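Local atomic coordinates of putative uncharacterized protein (Chaetomium thermophilum, PDB entry 5T8V), a protein that probably acts as a cohesin loader that binds chromatin, the present chain being its C-terminal HEAT-repeat fragment. Residues I276-L280 against L309-L313; S301-S307 against F408-T414; R402-D406 against M451-L455. All blocks are in the same frame, centred on the assembly; numbering follows the deposited sequence.

Contact 1. Residues I276-L280 against L309-L313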
loop_
_atom_site.group_PDB
_atom_site.type_symbol
_atom_site.label_atom_id
_atom_site.label_comp_id
_atom_site.label_asym_id
_atom_site.label_seq_id
_atom_site.Cartn_x
_atom_site.Cartn_y
_atom_site.Cartn_z
ATOM N N ILE A 276 -10.443 -9.947 38.060
ATOM C CA ILE A 276 -9.927 -9.790 36.707
ATOM C C ILE A 276 -8.628 -9.002 36.769
ATOM O O ILE A 276 -7.574 -9.488 36.339
ATOM C CB ILE A 276 -10.956 -9.098 35.796
ATOM C CG1 ILE A 276 -12.146 -10.030 35.548
ATOM C CG2 ILE A 276 -10.317 -8.683 34.468
ATOM C CD1 ILE A 276 -13.308 -9.382 34.831
ATOM N N ASP A 277 -8.691 -7.797 37.339
ATOM C CA ASP A 277 -7.519 -6.931 37.372
ATOM C C ASP A 277 -6.297 -7.692 37.868
ATOM O O ASP A 277 -5.276 -7.774 37.178
ATOM C CB ASP A 277 -7.792 -5.706 38.246
ATOM C CG ASP A 277 -8.509 -4.599 37.491
ATOM O OD1 ASP A 277 -9.178 -4.899 36.477
ATOM O OD2 ASP A 277 -8.403 -3.426 37.911
ATOM N N GLU A 278 -6.394 -8.295 39.055
ATOM C CA GLU A 278 -5.212 -8.954 39.597
ATOM C C GLU A 278 -4.809 -10.139 38.730
ATOM O O GLU A 278 -3.617 -10.353 38.478
ATOM C CB GLU A 278 -5.438 -9.372 41.053
ATOM C CG GLU A 278 -6.692 -10.168 41.339
ATOM C CD GLU A 278 -6.935 -10.328 42.830
ATOM O OE1 GLU A 278 -6.145 -9.773 43.624
ATOM O OE2 GLU A 278 -7.917 -11.004 43.208
ATOM N N ILE A 279 -5.788 -10.893 38.219
ATOM C CA ILE A 279 -5.461 -11.998 37.324
ATOM C C ILE A 279 -4.666 -11.494 36.132
ATOM O O ILE A 279 -3.780 -12.195 35.625
ATOM C CB ILE A 279 -6.744 -12.733 36.881
ATOM C CG1 ILE A 279 -7.301 -13.562 38.041
ATOM C CG2 ILE A 279 -6.472 -13.631 35.669
ATOM C CD1 ILE A 279 -8.645 -14.201 37.762
ATOM N N LEU A 280 -4.955 -10.279 35.664
ATOM C CA LEU A 280 -4.254 -9.754 34.501
ATOM C C LEU A 280 -2.895 -9.165 34.854
ATOM O O LEU A 280 -2.070 -8.973 33.954
ATOM C CB LEU A 280 -5.112 -8.699 33.800
ATOM C CG LEU A 280 -6.398 -9.217 33.146
ATOM C CD1 LEU A 280 -7.233 -8.061 32.614
ATOM C CD2 LEU A 280 -6.090 -10.203 32.027
ATOM N N LEU A 309 -9.662 -18.594 31.103
ATOM C CA LEU A 309 -10.288 -18.157 32.346
ATOM C C LEU A 309 -11.006 -16.828 32.157
ATOM O O LEU A 309 -12.153 -16.669 32.581
ATOM C CB LEU A 309 -9.251 -18.047 33.464
ATOM C CG LEU A 309 -9.803 -17.478 34.778
ATOM C CD1 LEU A 309 -10.913 -18.367 35.327
ATOM C CD2 LEU A 309 -8.704 -17.305 35.799
ATOM N N ILE A 310 -10.339 -15.854 31.536
ATOM C CA ILE A 310 -10.971 -14.564 31.263
ATOM C C ILE A 310 -12.311 -14.773 30.570
ATOM O O ILE A 310 -13.357 -14.291 31.026
ATOM C CB ILE A 310 -10.032 -13.683 30.418
ATOM C CG1 ILE A 310 -8.814 -13.247 31.241
ATOM C CG2 ILE A 310 -10.774 -12.469 29.851
ATOM C CD1 ILE A 310 -9.118 -12.261 32.361
ATOM N N MET A 311 -12.297 -15.512 29.459
ATOM C CA MET A 311 -13.533 -15.729 28.719
ATOM C C MET A 311 -14.579 -16.413 29.591
ATOM O O MET A 311 -15.750 -16.012 29.596
ATOM C CB MET A 311 -13.247 -16.544 27.461
ATOM C CG MET A 311 -12.226 -15.882 26.547
ATOM S SD MET A 311 -11.779 -16.896 25.137
ATOM C CE MET A 311 -13.267 -16.743 24.191
ATOM N N ARG A 312 -14.171 -17.425 30.358
ATOM C CA ARG A 312 -15.103 -18.090 31.264
ATOM C C ARG A 312 -15.755 -17.094 32.215
ATOM O O ARG A 312 -16.972 -17.126 32.427
ATOM C CB ARG A 312 -14.383 -19.183 32.052
ATOM C CG ARG A 312 -14.185 -20.474 31.280
ATOM C CD ARG A 312 -13.874 -21.630 32.216
ATOM N NE ARG A 312 -14.971 -21.893 33.141
ATOM C CZ ARG A 312 -14.945 -22.829 34.082
ATOM N NH1 ARG A 312 -13.875 -23.600 34.229
ATOM N NH2 ARG A 312 -15.992 -22.997 34.880
ATOM N N LEU A 313 -14.955 -16.203 32.804
ATOM C CA LEU A 313 -15.508 -15.173 33.677
ATOM C C LEU A 313 -16.508 -14.306 32.929
ATOM O O LEU A 313 -17.526 -13.890 33.495
ATOM C CB LEU A 313 -14.386 -14.308 34.254
ATOM C CG LEU A 313 -13.344 -14.995 35.139
ATOM C CD1 LEU A 313 -12.396 -13.959 35.724
ATOM C CD2 LEU A 313 -14.001 -15.801 36.242
#
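Ile310 reaches Leu280 with the far end of its side chain, placing CD1 3.7 Å from Leu280 CD2 where the two side chains cross at about a right angle. They belong to helices 272-282 and 305-315 of the HEAT-repeat solenoid, whose short segments run antiparallel at 172°. With the axes still 11.5 Å apart at closest approach, the gap is bridged wholly by aliphatic side chains. Ile310 is the middle piece: its CG1 stands beside the backbone N (chi1 -69°) and chi2 is bent, which sends CD1 over to the other helix. There it also approaches CG2 of Ile276 at 4.3 Å, so that one methyl is shared by residues on successive turns. On the flank, Ile279 and Leu309 likewise cross almost perpendicularly, CD1 of the first lying 3.7 Å from CD2 of the second. Ile276 and Leu313 behave differently, sliding past each other in opposite directions with CG1 of Ile276 3.9 Å from CD1 of Leu313; that same leucine methyl is 4.3 Å from Ile279 CD1. All six side chains are buried, because further helices complete the surroundings. Val382 of helix 357-391 packs on both Ile276 and Ile310, while Ile261 of helix 247-267 touches both Ile279 and Leu309. Helix 305-315 is tied to helix 247-267 by charge as well: Arg312, which does not touch segment 276-280, forms a salt bridge from its NH1 to OD1 of Asp259.

Contact 2. Residues S301-S307 against F408-T414; sequences SSIQPVS and FVEDFIT
Asp411 OD2 accepts two hydrogen bonds, from the N-cap residue and the first turn of helix 305-315. The backbone N of Gln304 donates over 2.7 Å with an N-H...O angle of 151°, meeting the oxygen on its syn side, 20° out of the carboxylate plane. Ser307 OG donates to the same OD2 over 3.0 Å, but from above the plane, 43° out of it. The other oxygen, OD1, is held by a salt bridge to NE of Arg293, and both ends of the buried carboxylate are thereby fixed. Gln304 occupies the N-cap position, and the helix end would probably favour the negative charge beside it. The local motif is a small antiparallel pair, strands 295-296 and 302-303, that leads into a helix of the HEAT-repeat array; Ile303 bonds through its backbone to Phe295. The Ile303 side chain also lies against the aspartate, its CG2 3.6 Å from Asp411 CG. Farther along, the two methyls of Val306 meet the outer part of the Phe408 ring, CG1 4.0 Å from CE1 and CG2 equally distant from CZ, with the side chains crossing at about a right angle. At the C-terminal end of helix 402-414, Thr414 turns OG1 back to Glu410 O, a 3.1 Å hydrogen bond from above the carbonyl plane. The same rotamer sets CG2 toward Ser301, where it lies 3.7 Å from the OG that is itself bonded to Asp299.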
loop_
_atom_site.group_PDB
_atom_site.type_symbol
_atom_site.label_atom_id
_atom_site.label_comp_id
_atom_site.label_asym_id
_atom_site.label_seq_id
_atom_site.Cartn_x
_atom_site.Cartn_y
_atom_site.Cartn_z
ATOM N N SER A 301 -7.269 -26.810 18.652
ATOM C CA SER A 301 -6.459 -25.611 18.804
ATOM C C SER A 301 -6.035 -25.448 20.265
ATOM O O SER A 301 -6.396 -26.236 21.145
ATOM C CB SER A 301 -7.227 -24.387 18.313
ATOM O OG SER A 301 -8.441 -24.227 19.024
ATOM N N SER A 302 -5.256 -24.399 20.524
ATOM C CA SER A 302 -4.678 -24.176 21.840
ATOM C C SER A 302 -4.660 -22.689 22.158
ATOM O O SER A 302 -4.381 -21.860 21.285
ATOM C CB SER A 302 -3.258 -24.742 21.920
ATOM O OG SER A 302 -3.237 -26.105 21.536
ATOM N N ILE A 303 -4.963 -22.364 23.415
ATOM C CA ILE A 303 -4.903 -21.006 23.932
ATOM C C ILE A 303 -4.165 -21.048 25.260
ATOM O O ILE A 303 -4.011 -22.102 25.878
ATOM C CB ILE A 303 -6.305 -20.383 24.113
ATOM C CG1 ILE A 303 -7.203 -21.329 24.916
ATOM C CG2 ILE A 303 -6.920 -20.065 22.757
ATOM C CD1 ILE A 303 -8.542 -20.737 25.296
ATOM N N GLN A 304 -3.696 -19.885 25.696
ATOM C CA GLN A 304 -3.090 -19.854 27.019
ATOM C C GLN A 304 -4.182 -19.860 28.088
ATOM O O GLN A 304 -5.240 -19.255 27.897
ATOM C CB GLN A 304 -2.188 -18.631 27.185
ATOM C CG GLN A 304 -2.820 -17.307 26.829
ATOM C CD GLN A 304 -1.907 -16.134 27.124
ATOM O OE1 GLN A 304 -0.934 -16.260 27.868
ATOM N NE2 GLN A 304 -2.211 -14.985 26.533
ATOM N N PRO A 305 -3.953 -20.534 29.220
ATOM C CA PRO A 305 -5.058 -20.763 30.168
ATOM C C PRO A 305 -5.673 -19.487 30.711
ATOM O O PRO A 305 -6.873 -19.473 31.019
ATOM C CB PRO A 305 -4.391 -21.588 31.277
ATOM C CG PRO A 305 -2.957 -21.211 31.211
ATOM C CD PRO A 305 -2.662 -20.991 29.758
ATOM N N VAL A 306 -4.896 -18.413 30.844
ATOM C CA VAL A 306 -5.461 -17.155 31.320
ATOM C C VAL A 306 -6.556 -16.675 30.375
ATOM O O VAL A 306 -7.584 -16.147 30.812
ATOM C CB VAL A 306 -4.355 -16.098 31.491
ATOM C CG1 VAL A 306 -3.678 -15.800 30.157
ATOM C CG2 VAL A 306 -4.921 -14.828 32.109
ATOM N N SER A 307 -6.354 -16.843 29.066
ATOM C CA SER A 307 -7.391 -16.474 28.108
ATOM C C SER A 307 -8.670 -17.257 28.375
ATOM O O SER A 307 -9.764 -16.682 28.466
ATOM C CB SER A 307 -6.897 -16.719 26.681
ATOM O OG SER A 307 -5.767 -15.918 26.377
ATOM N N PHE A 408 -3.683 -12.038 23.992
ATOM C CA PHE A 408 -5.113 -12.139 24.254
ATOM C C PHE A 408 -5.906 -12.053 22.959
ATOM O O PHE A 408 -6.805 -12.864 22.713
ATOM C CB PHE A 408 -5.551 -11.043 25.225
ATOM C CG PHE A 408 -5.292 -11.368 26.666
ATOM C CD1 PHE A 408 -5.921 -12.443 27.269
ATOM C CD2 PHE A 408 -4.434 -10.588 27.423
ATOM C CE1 PHE A 408 -5.689 -12.744 28.596
ATOM C CE2 PHE A 408 -4.197 -10.882 28.751
ATOM C CZ PHE A 408 -4.826 -11.960 29.340
ATOM N N VAL A 409 -5.585 -11.073 22.115
ATOM C CA VAL A 409 -6.307 -10.930 20.856
ATOM C C VAL A 409 -6.163 -12.191 20.018
ATOM O O VAL A 409 -7.140 -12.685 19.446
ATOM C CB VAL A 409 -5.820 -9.680 20.098
ATOM C CG1 VAL A 409 -6.435 -9.618 18.701
ATOM C CG2 VAL A 409 -6.178 -8.425 20.878
ATOM N N GLU A 410 -4.952 -12.741 19.939
ATOM C CA GLU A 410 -4.743 -13.951 19.150
ATOM C C GLU A 410 -5.612 -15.096 19.659
ATOM O O GLU A 410 -6.265 -15.794 18.872
ATOM C CB GLU A 410 -3.265 -14.339 19.171
ATOM C CG GLU A 410 -2.380 -13.443 18.316
ATOM C CD GLU A 410 -0.913 -13.821 18.400
ATOM O OE1 GLU A 410 -0.207 -13.285 19.281
ATOM O OE2 GLU A 410 -0.471 -14.663 17.590
ATOM N N ASP A 411 -5.644 -15.299 20.978
ATOM C CA ASP A 411 -6.457 -16.382 21.525
ATOM C C ASP A 411 -7.943 -16.141 21.277
ATOM O O ASP A 411 -8.679 -17.072 20.929
ATOM C CB ASP A 411 -6.178 -16.546 23.016
ATOM C CG ASP A 411 -4.846 -17.213 23.285
ATOM O OD1 ASP A 411 -3.967 -17.162 22.401
ATOM O OD2 ASP A 411 -4.679 -17.794 24.376
ATOM N N PHE A 412 -8.404 -14.900 21.450
ATOM C CA PHE A 412 -9.807 -14.593 21.192
ATOM C C PHE A 412 -10.171 -14.876 19.739
ATOM O O PHE A 412 -11.225 -15.454 19.456
ATOM C CB PHE A 412 -10.100 -13.131 21.541
ATOM C CG PHE A 412 -9.826 -12.773 22.981
ATOM C CD1 PHE A 412 -9.799 -13.745 23.966
ATOM C CD2 PHE A 412 -9.598 -11.455 23.345
ATOM C CE1 PHE A 412 -9.547 -13.408 25.285
ATOM C CE2 PHE A 412 -9.347 -11.114 24.659
ATOM C CZ PHE A 412 -9.321 -12.090 25.629
ATOM N N ILE A 413 -9.312 -14.469 18.803
ATOM C CA ILE A 413 -9.538 -14.784 17.394
ATOM C C ILE A 413 -9.631 -16.291 17.202
ATOM O O ILE A 413 -10.524 -16.794 16.511
ATOM C CB ILE A 413 -8.423 -14.181 16.520
ATOM C CG1 ILE A 413 -8.372 -12.654 16.662
ATOM C CG2 ILE A 413 -8.613 -14.578 15.060
ATOM C CD1 ILE A 413 -9.550 -11.921 16.088
ATOM N N THR A 414 -8.700 -17.035 17.804
ATOM C CA THR A 414 -8.722 -18.488 17.671
ATOM C C THR A 414 -10.073 -19.059 18.081
ATOM O O THR A 414 -10.585 -19.986 17.442
ATOM C CB THR A 414 -7.601 -19.106 18.509
ATOM O OG1 THR A 414 -6.334 -18.764 17.937
ATOM C CG2 THR A 414 -7.727 -20.629 18.570
#

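Contact 3. Residues R402-D406 against M451-L455; sequences RNLLD and MALEL
Arg402 starts with CG anti to its own backbone N (chi1 -165°) and stays extended as far as NE, which carries the guanidinium alongside Met451 to Glu454. Glu454 leaves its helix in the same anti sense, and its OE1 meets Arg402 NH2 in a salt bridge of 2.9 Å. The two flat groups are turned 43° from each other, and the short approach is made by one nitrogen to one oxygen. NH1 instead turns back to OD2 of Asp406, 3.0 Å away and one helical turn on. The three residues form a salt-bridge network in which the arginine probably offsets the nearness of two acids. Beneath it, Leu405 CD2 and Met451 SD meet tip to tip at 3.7 Å, and Leu455 CD1 lies 4.0 Å from the same leucine methyl. The charged and apolar contacts thus come from neighbouring turns. The helix segments cross at -24°, nearly parallel, with axes 12.6 Å apart. Helix 357-391 fills in on one flank, its Ile386 touching Leu405 and its Val387 touching Met451, while Met435 and Leu431 of helix 423-440 pack on Met451 and Leu455, respectively.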
loop_
_atom_site.group_PDB
_atom_site.type_symbol
_atom_site.label_atom_id
_atom_site.label_comp_id
_atom_site.label_asym_id
_atom_site.label_seq_id
_atom_site.Cartn_x
_atom_site.Cartn_y
_atom_site.Cartn_z
ATOM N N ARG A 402 2.056 -4.525 25.716
ATOM C CA ARG A 402 1.375 -4.657 24.436
ATOM C C ARG A 402 1.431 -6.086 23.912
ATOM O O ARG A 402 0.524 -6.520 23.190
ATOM C CB ARG A 402 1.991 -3.695 23.424
ATOM C CG ARG A 402 1.152 -3.487 22.186
ATOM C CD ARG A 402 1.839 -2.548 21.219
ATOM N NE ARG A 402 1.030 -2.321 20.029
ATOM C CZ ARG A 402 0.834 -3.224 19.074
ATOM N NH1 ARG A 402 1.382 -4.427 19.166
ATOM N NH2 ARG A 402 0.083 -2.926 18.026
ATOM N N ASN A 403 2.479 -6.834 24.265
ATOM C CA ASN A 403 2.582 -8.215 23.809
ATOM C C ASN A 403 1.510 -9.094 24.437
ATOM O O ASN A 403 1.029 -10.035 23.797
ATOM C CB ASN A 403 3.971 -8.769 24.119
ATOM C CG ASN A 403 4.194 -10.143 23.517
ATOM O OD1 ASN A 403 4.136 -11.156 24.214
ATOM N ND2 ASN A 403 4.440 -10.185 22.212
ATOM N N LEU A 404 1.123 -8.808 25.681
ATOM C CA LEU A 404 0.052 -9.575 26.307
ATOM C C LEU A 404 -1.294 -9.246 25.676
ATOM O O LEU A 404 -2.133 -10.134 25.497
ATOM C CB LEU A 404 0.025 -9.313 27.809
ATOM C CG LEU A 404 1.278 -9.791 28.541
ATOM C CD1 LEU A 404 2.240 -8.639 28.786
ATOM C CD2 LEU A 404 0.906 -10.476 29.840
ATOM N N LEU A 405 -1.520 -7.975 25.339
ATOM C CA LEU A 405 -2.693 -7.620 24.549
ATOM C C LEU A 405 -2.710 -8.396 23.239
ATOM O O LEU A 405 -3.741 -8.958 22.849
ATOM C CB LEU A 405 -2.709 -6.114 24.291
ATOM C CG LEU A 405 -3.657 -5.581 23.212
ATOM C CD1 LEU A 405 -5.080 -6.046 23.441
ATOM C CD2 LEU A 405 -3.603 -4.065 23.178
ATOM N N ASP A 406 -1.568 -8.446 22.548
ATOM C CA ASP A 406 -1.491 -9.208 21.304
ATOM C C ASP A 406 -1.844 -10.672 21.533
ATOM O O ASP A 406 -2.582 -11.270 20.741
ATOM C CB ASP A 406 -0.095 -9.085 20.693
ATOM C CG ASP A 406 0.160 -7.719 20.082
ATOM O OD1 ASP A 406 -0.819 -7.035 19.711
ATOM O OD2 ASP A 406 1.342 -7.334 19.963
ATOM N N MET A 451 -1.421 1.450 17.210
ATOM C CA MET A 451 -1.915 0.212 17.799
ATOM C C MET A 451 -3.306 -0.120 17.272
ATOM O O MET A 451 -3.578 -1.256 16.864
ATOM C CB MET A 451 -1.933 0.327 19.322
ATOM C CG MET A 451 -2.217 -0.988 20.032
ATOM S SD MET A 451 -2.531 -0.791 21.792
ATOM C CE MET A 451 -4.124 0.024 21.753
ATOM N N ALA A 452 -4.198 0.874 17.262
ATOM C CA ALA A 452 -5.579 0.641 16.856
ATOM C C ALA A 452 -5.654 0.130 15.423
ATOM O O ALA A 452 -6.394 -0.813 15.127
ATOM C CB ALA A 452 -6.389 1.925 17.016
ATOM N N LEU A 453 -4.904 0.752 14.512
ATOM C CA LEU A 453 -4.873 0.272 13.134
ATOM C C LEU A 453 -4.291 -1.134 13.058
ATOM O O LEU A 453 -4.838 -2.008 12.372
ATOM C CB LEU A 453 -4.062 1.235 12.266
ATOM C CG LEU A 453 -4.645 2.640 12.098
ATOM C CD1 LEU A 453 -3.612 3.583 11.507
ATOM C CD2 LEU A 453 -5.889 2.602 11.225
ATOM N N GLU A 454 -3.190 -1.374 13.771
ATOM C CA GLU A 454 -2.533 -2.675 13.712
ATOM C C GLU A 454 -3.463 -3.789 14.176
ATOM O O GLU A 454 -3.441 -4.893 13.620
ATOM C CB GLU A 454 -1.257 -2.642 14.551
ATOM C CG GLU A 454 -0.528 -3.971 14.642
ATOM C CD GLU A 454 0.918 -3.812 15.077
ATOM O OE1 GLU A 454 1.319 -2.673 15.402
ATOM O OE2 GLU A 454 1.653 -4.823 15.092
ATOM N N LEU A 455 -4.289 -3.524 15.190
ATOM C CA LEU A 455 -5.210 -4.547 15.676
ATOM C C LEU A 455 -6.447 -4.654 14.795
ATOM O O LEU A 455 -6.911 -5.762 14.502
ATOM C CB LEU A 455 -5.616 -4.252 17.121
ATOM C CG LEU A 455 -4.573 -4.493 18.216
ATOM C CD1 LEU A 455 -5.214 -4.300 19.579
ATOM C CD2 LEU A 455 -3.939 -5.879 18.127
#

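Contacts 1 and 2, and likewise 2 and 3, interleave along the chain, whereas contact 1 closes before contact 3 opens. Contacts 1 and 2 share helix 305-315, their centres are about 13 Å apart, and the apolar side of contact 2 packs directly on contact 1: Leu280 CD2 packs 3.5 Å from Phe408 CZ, and Met311 CG lies 3.9 Å from Phe412 CE1. Contacts 2 and 3 share helix 402-414, with centres about 14 Å apart, but join only through that helix. Contacts 1 and 3 do not touch; their nearest atoms are about 5 Å apart and their centres about 18 Å. The first turn of helix 402-414 meets helix 446-474, and the rest of it meets strand 302-303 and the start of helix 305-315.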